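Local coordinates for 70 kDa protein (Xanthomonas sp., PDB 4B2N) that oxidatively cleaves natural rubber in a processive manner, as a dioxygenase carrying two covalently bound c-type haems, at residues 443-448 and 477-481; 436-442 and 495-499. One frame throughout, in Å; residues are numbered along the deposited sequence.

Interaction 1: 443-448 and 477-481; sequences RAWNSG and RAIYN
Arg443 lies across the ring of Tyr480. Its CD sits over the ring face, 4.1 Å from the centroid, and the guanidinium beyond it stacks off-centre with the two planes 28° apart, a cation-pi contact. The arginine chain is extended from CG to NE, which carries NH1 past the ring to the tyrosine's own backbone, where NH1 donates to Tyr480 O at 3.0 Å. Tyr480 is thus held by ring and carbonyl at once.

A second arginine works in the reverse direction. Arg477 bends at chi3 (59°) and brings the edge of its guanidinium to the C-terminal end of helix 439-446 and the residue just past it: NH2 meets Ala444 O in the carbonyl plane at 2.8 Å, and NH1 meets Ser447 O at 2.7 Å, from above that carbonyl's plane. Each arginine thus donates to carbonyl oxygens at or just beyond the C-terminal end of the opposing helix, where a positive charge probably suits the helix dipole.

Behind these bonds, Ser447, the first residue to leave helical geometry, turns its OG back to Arg443 O (2.8 Å). Water 2 rests over the Arg477 guanidinium face and donates to both Ser447 OG and Asn481 OD1. Asn446 ND2 donates to water 1 at 3.1 Å, and the same water hydrogen-bonds Tyr480 OH. Asn481 packs on Ala444, its ND2 3.5 Å from Ala444 CB. Further out, Glu439 pairs with Arg443 NE, while Glu275 takes both Arg477 NH2 and Asn481 ND2.

The contact closes a helical pair, 439-446 against 467-481. The loop bearing Glu275 packs against Ala444, Met264 and Glu265 touch Arg477, and Trp445 turns away from helix 467-481 to meet Trp450 and Trp495.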
loop_
_atom_site.group_PDB
_atom_site.type_symbol
_atom_site.label_atom_id
_atom_site.label_comp_id
_atom_site.label_asym_id
_atom_site.label_seq_id
_atom_site.Cartn_x
_atom_site.Cartn_y
_atom_site.Cartn_z
ATOM N N ARG A 443 -4.445 -9.021 -19.958
ATOM C CA ARG A 443 -5.347 -10.062 -20.430
ATOM C C ARG A 443 -5.225 -11.347 -19.581
ATOM O O ARG A 443 -6.255 -12.011 -19.406
ATOM C CB ARG A 443 -5.094 -10.417 -21.883
ATOM C CG ARG A 443 -5.723 -9.427 -22.837
ATOM C CD ARG A 443 -5.498 -9.910 -24.282
ATOM N NE ARG A 443 -6.134 -8.928 -25.161
ATOM C CZ ARG A 443 -6.839 -9.229 -26.264
ATOM N NH1 ARG A 443 -7.017 -10.500 -26.653
ATOM N NH2 ARG A 443 -7.445 -8.231 -26.959
ATOM N N ALA A 444 -4.015 -11.683 -19.133
ATOM C CA ALA A 444 -3.814 -12.827 -18.249
ATOM C C ALA A 444 -4.640 -12.682 -16.935
ATOM O O ALA A 444 -5.235 -13.624 -16.403
ATOM C CB ALA A 444 -2.349 -12.929 -17.864
ATOM N N TRP A 445 -4.552 -11.480 -16.362
ATOM C CA TRP A 445 -5.325 -11.117 -15.197
ATOM C C TRP A 445 -6.837 -11.164 -15.473
ATOM O O TRP A 445 -7.620 -11.756 -14.692
ATOM C CB TRP A 445 -4.905 -9.681 -14.804
ATOM C CG TRP A 445 -5.756 -9.142 -13.702
ATOM C CD1 TRP A 445 -7.038 -8.623 -13.807
ATOM C CD2 TRP A 445 -5.408 -9.069 -12.304
ATOM N NE1 TRP A 445 -7.497 -8.214 -12.566
ATOM C CE2 TRP A 445 -6.544 -8.468 -11.626
ATOM C CE3 TRP A 445 -4.271 -9.436 -11.553
ATOM C CZ2 TRP A 445 -6.567 -8.261 -10.235
ATOM C CZ3 TRP A 445 -4.290 -9.186 -10.151
ATOM C CH2 TRP A 445 -5.409 -8.591 -9.520
ATOM N N ASN A 446 -7.272 -10.440 -16.526
ATOM C CA ASN A 446 -8.676 -10.285 -16.918
ATOM C C ASN A 446 -9.406 -11.597 -17.172
ATOM O O ASN A 446 -10.630 -11.674 -17.057
ATOM C CB ASN A 446 -8.758 -9.435 -18.181
ATOM C CG ASN A 446 -8.398 -7.988 -17.914
ATOM O OD1 ASN A 446 -8.325 -7.587 -16.736
ATOM N ND2 ASN A 446 -8.191 -7.181 -18.977
ATOM N N SER A 447 -8.667 -12.622 -17.564
ATOM C CA SER A 447 -9.248 -13.885 -17.954
ATOM C C SER A 447 -9.118 -14.924 -16.837
ATOM O O SER A 447 -9.036 -16.110 -17.136
ATOM C CB SER A 447 -8.532 -14.416 -19.241
ATOM O OG SER A 447 -7.139 -14.622 -18.966
ATOM N N GLY A 448 -9.075 -14.525 -15.555
ATOM C CA GLY A 448 -9.004 -15.590 -14.538
ATOM C C GLY A 448 -9.569 -15.203 -13.185
ATOM O O GLY A 448 -10.320 -14.239 -13.048
ATOM N N ARG A 477 -4.452 -19.986 -23.188
ATOM C CA ARG A 477 -4.461 -18.662 -22.447
ATOM C C ARG A 477 -3.492 -17.647 -23.059
ATOM O O ARG A 477 -3.850 -16.444 -23.365
ATOM C CB ARG A 477 -4.148 -18.908 -20.956
ATOM C CG ARG A 477 -5.382 -19.492 -20.175
ATOM C CD ARG A 477 -5.067 -19.709 -18.663
ATOM N NE ARG A 477 -4.695 -18.400 -18.146
ATOM C CZ ARG A 477 -5.499 -17.399 -17.829
ATOM N NH1 ARG A 477 -6.830 -17.534 -17.883
ATOM N NH2 ARG A 477 -4.960 -16.229 -17.491
ATOM N N ALA A 478 -2.252 -18.097 -23.270
ATOM C CA ALA A 478 -1.191 -17.228 -23.863
ATOM C C ALA A 478 -1.617 -16.750 -25.257
ATOM O O ALA A 478 -1.353 -15.619 -25.648
ATOM C CB ALA A 478 0.141 -17.987 -23.925
ATOM N N ILE A 479 -2.286 -17.625 -26.013
ATOM C CA ILE A 479 -2.812 -17.230 -27.298
ATOM C C ILE A 479 -3.821 -16.085 -27.182
ATOM O O ILE A 479 -3.736 -15.057 -27.920
ATOM C CB ILE A 479 -3.425 -18.432 -28.026
ATOM C CG1 ILE A 479 -2.279 -19.390 -28.469
ATOM C CG2 ILE A 479 -4.232 -17.936 -29.229
ATOM C CD1 ILE A 479 -2.848 -20.789 -28.789
ATOM N N TYR A 480 -4.764 -16.230 -26.267
ATOM C CA TYR A 480 -5.692 -15.144 -25.984
ATOM C C TYR A 480 -4.922 -13.891 -25.526
ATOM O O TYR A 480 -5.190 -12.782 -26.024
ATOM C CB TYR A 480 -6.712 -15.504 -24.874
ATOM C CG TYR A 480 -7.464 -14.276 -24.484
ATOM C CD1 TYR A 480 -8.367 -13.688 -25.387
ATOM C CD2 TYR A 480 -7.229 -13.641 -23.239
ATOM C CE1 TYR A 480 -9.002 -12.487 -25.069
ATOM C CE2 TYR A 480 -7.896 -12.471 -22.894
ATOM C CZ TYR A 480 -8.776 -11.908 -23.826
ATOM O OH TYR A 480 -9.410 -10.754 -23.455
ATOM N N ASN A 481 -3.982 -14.061 -24.607
ATOM C CA ASN A 481 -3.188 -12.917 -24.095
ATOM C C ASN A 481 -2.468 -12.131 -25.221
ATOM O O ASN A 481 -2.272 -10.877 -25.147
ATOM C CB ASN A 481 -2.166 -13.415 -23.068
ATOM C CG ASN A 481 -2.832 -13.954 -21.813
ATOM O OD1 ASN A 481 -4.036 -13.768 -21.608
ATOM N ND2 ASN A 481 -2.023 -14.613 -20.948
HETATM O O HOH W 1 -9.160 -8.714 -21.470
HETATM O O HOH W 2 -5.680 -16.039 -20.798
#

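Interaction 2: 436-442 and 495-499; sequences MADERQR and WEEPT
Met436 covers a face of the Trp495 indole. Its CB stands over the five-membered ring, 3.8 Å from the centroid in a CH-pi contact, and Met436 CG lies 3.7 Å from Trp495 CE2. Bends at chi2 (-90°) and chi3 (-76°) curl the thioether back across the same ring, so that SD is above it at 4.8 Å, a rather distant Met-aromatic contact, and Met436 CE comes over Trp495 CG and CD2. Ile255 of helix 253-261 touches both residues, and Trp495 also approaches Phe301 and Arg432, which bind the first haem c. Arg442 CD packs against Trp495 O at 3.3 Å. Pro498 CG touches Ala437 CA, a smaller apolar patch nearer the surface.

Helix 439-446 starts here, with Asp438 as its N-cap: OD1 accepts from Arg440 N at 2.8 Å, and the Arg440 guanidinium grips the carboxylate side-on, NE to OD1 and NH2 to OD2.

Charged contacts centre on Arg442, modelled in two conformers. In the one described, the guanidinium is sandwiched between Glu439 CA and, on the opposite face, Glu497 CG. Its NH1 donates in plane to a lone pair of Met436 O. NH2 forms a salt bridge with Glu439 OE1 at 2.8 Å, its N-H pointing poorly at the oxygen in a weak hydrogen bond, and a long one with Glu497 OE2 (4.0 Å), whose carboxylate stacks nearly parallel, without an N-H pointing at it. Water 3 donates to both Ala437 O and Glu497 OE2.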
loop_
_atom_site.group_PDB
_atom_site.type_symbol
_atom_site.label_atom_id
_atom_site.label_comp_id
_atom_site.label_asym_id
_atom_site.label_seq_id
_atom_site.Cartn_x
_atom_site.Cartn_y
_atom_site.Cartn_z
ATOM N N MET A 436 1.433 -2.546 -15.299
ATOM C CA MET A 436 0.673 -3.499 -16.117
ATOM C C MET A 436 0.315 -2.831 -17.457
ATOM O O MET A 436 -0.776 -3.017 -17.983
ATOM C CB MET A 436 -0.556 -3.947 -15.344
ATOM C CG MET A 436 -0.224 -4.966 -14.246
ATOM S SD MET A 436 -0.305 -6.658 -14.792
ATOM C CE MET A 436 -2.071 -6.997 -14.890
ATOM N N ALA A 437 1.245 -2.017 -17.960
ATOM C CA ALA A 437 1.048 -1.339 -19.209
ATOM C C ALA A 437 0.816 -2.296 -20.415
ATOM O O ALA A 437 0.074 -1.938 -21.343
ATOM C CB ALA A 437 2.225 -0.375 -19.492
ATOM N N ASP A 438 1.412 -3.474 -20.384
ATOM C CA ASP A 438 1.345 -4.456 -21.494
ATOM C C ASP A 438 -0.007 -5.194 -21.532
ATOM O O ASP A 438 -0.385 -5.863 -20.531
ATOM C CB ASP A 438 2.474 -5.473 -21.302
ATOM C CG ASP A 438 2.741 -6.308 -22.527
ATOM O OD1 ASP A 438 1.828 -6.935 -23.120
ATOM O OD2 ASP A 438 3.937 -6.384 -22.879
ATOM N N GLU A 439 -0.697 -5.128 -22.684
ATOM C CA GLU A 439 -1.989 -5.782 -22.883
ATOM C C GLU A 439 -1.920 -7.248 -22.510
ATOM O O GLU A 439 -2.912 -7.817 -22.014
ATOM C CB GLU A 439 -2.459 -5.609 -24.344
ATOM C CG GLU A 439 -3.755 -6.329 -24.728
ATOM C CD GLU A 439 -5.012 -5.632 -24.174
ATOM O OE1 GLU A 439 -4.890 -4.551 -23.551
ATOM O OE2 GLU A 439 -6.148 -6.154 -24.328
ATOM N N ARG A 440 -0.762 -7.877 -22.760
ATOM C CA ARG A 440 -0.619 -9.332 -22.511
ATOM C C ARG A 440 -0.802 -9.634 -21.036
ATOM O O ARG A 440 -1.429 -10.613 -20.668
ATOM C CB ARG A 440 0.758 -9.854 -22.939
ATOM C CG ARG A 440 0.920 -9.913 -24.468
ATOM C CD ARG A 440 2.347 -10.223 -24.852
ATOM N NE ARG A 440 3.283 -9.201 -24.398
ATOM C CZ ARG A 440 4.612 -9.281 -24.534
ATOM N NH1 ARG A 440 5.178 -10.362 -25.090
ATOM N NH2 ARG A 440 5.372 -8.317 -24.052
ATOM N N GLN A 441 -0.184 -8.800 -20.207
ATOM C CA GLN A 441 -0.301 -8.930 -18.773
ATOM C C GLN A 441 -1.748 -8.712 -18.264
ATOM O O GLN A 441 -2.274 -9.496 -17.420
ATOM C CB GLN A 441 0.651 -7.928 -18.134
ATOM C CG GLN A 441 2.146 -8.263 -18.323
ATOM C CD GLN A 441 2.983 -7.158 -17.699
ATOM O OE1 GLN A 441 2.879 -6.003 -18.114
ATOM N NE2 GLN A 441 3.733 -7.472 -16.657
ATOM N N ARG A 442 -2.386 -7.645 -18.737
ATOM C CA ARG A 442 -3.751 -7.350 -18.332
ATOM C C ARG A 442 -4.696 -8.454 -18.784
ATOM O O ARG A 442 -5.604 -8.835 -18.061
ATOM C CB ARG A 442 -4.195 -5.951 -18.813
ATOM C CG ARG A 442 -3.451 -4.856 -18.073
ATOM C CD ARG A 442 -3.962 -3.461 -18.405
ATOM N NE ARG A 442 -4.156 -3.280 -19.839
ATOM C CZ ARG A 442 -3.221 -2.865 -20.672
ATOM N NH1 ARG A 442 -2.018 -2.593 -20.231
ATOM N NH2 ARG A 442 -3.484 -2.744 -21.959
ATOM N N TRP A 495 -8.179 -5.324 -14.725
ATOM C CA TRP A 495 -7.067 -4.410 -14.428
ATOM C C TRP A 495 -7.076 -3.307 -15.490
ATOM O O TRP A 495 -6.703 -3.585 -16.620
ATOM C CB TRP A 495 -5.750 -5.156 -14.522
ATOM C CG TRP A 495 -4.628 -4.311 -13.922
ATOM C CD1 TRP A 495 -4.070 -3.107 -14.423
ATOM C CD2 TRP A 495 -3.990 -4.515 -12.617
ATOM N NE1 TRP A 495 -3.148 -2.600 -13.534
ATOM C CE2 TRP A 495 -3.062 -3.386 -12.423
ATOM C CE3 TRP A 495 -4.099 -5.489 -11.601
ATOM C CZ2 TRP A 495 -2.279 -3.280 -11.301
ATOM C CZ3 TRP A 495 -3.313 -5.343 -10.442
ATOM C CH2 TRP A 495 -2.400 -4.288 -10.313
ATOM N N GLU A 496 -7.514 -2.091 -15.169
ATOM C CA GLU A 496 -7.581 -1.020 -16.189
ATOM C C GLU A 496 -6.244 -0.683 -16.817
ATOM O O GLU A 496 -5.201 -0.741 -16.169
ATOM C CB GLU A 496 -8.153 0.286 -15.615
ATOM C CG GLU A 496 -9.634 0.149 -15.325
ATOM C CD GLU A 496 -10.512 -0.046 -16.584
ATOM O OE1 GLU A 496 -10.265 0.596 -17.623
ATOM O OE2 GLU A 496 -11.519 -0.788 -16.505
ATOM N N GLU A 497 -6.265 -0.336 -18.087
ATOM C CA GLU A 497 -5.033 0.091 -18.697
ATOM C C GLU A 497 -4.517 1.349 -17.924
ATOM O O GLU A 497 -5.278 2.261 -17.696
ATOM C CB GLU A 497 -5.305 0.422 -20.159
ATOM C CG GLU A 497 -4.048 0.895 -20.810
ATOM C CD GLU A 497 -4.161 0.947 -22.296
ATOM O OE1 GLU A 497 -5.286 0.769 -22.796
ATOM O OE2 GLU A 497 -3.089 1.095 -22.930
ATOM N N PRO A 498 -3.221 1.383 -17.536
ATOM C CA PRO A 498 -2.834 2.579 -16.784
ATOM C C PRO A 498 -2.782 3.863 -17.569
ATOM O O PRO A 498 -2.331 3.844 -18.698
ATOM C CB PRO A 498 -1.454 2.263 -16.256
ATOM C CG PRO A 498 -0.955 1.053 -16.951
ATOM C CD PRO A 498 -2.139 0.399 -17.635
ATOM N N THR A 499 -3.170 4.954 -16.926
ATOM C CA THR A 499 -3.114 6.283 -17.540
ATOM C C THR A 499 -2.437 7.319 -16.622
ATOM O O THR A 499 -1.994 8.381 -17.085
ATOM C CB THR A 499 -4.540 6.795 -17.833
ATOM O OG1 THR A 499 -5.263 6.798 -16.615
ATOM C CG2 THR A 499 -5.262 5.854 -18.784
HETATM O O HOH W 3 -0.621 0.600 -21.723
#

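Both contacts use helix 439-446, interaction 2 at its N-terminal start and interaction 1 at its C-terminal end, their centres 12 Å apart. Interaction 1 is the more buried and sets helix against helix; direct hydrogen bonds from arginines to backbone carbonyls cross it. Interaction 2 sets the helix start against an irregular loop and is only partly buried: its indole and thioether lie inside, near a haem site, while Glu439 and Glu497 are exposed, and what crosses it is apolar contact, a long salt bridge and a water bridge. Asn446 OD1 accepts, probably as a hydrogen bond, from Trp495 N at 3.0 Å, and Trp445 CB packs on Met436 CE.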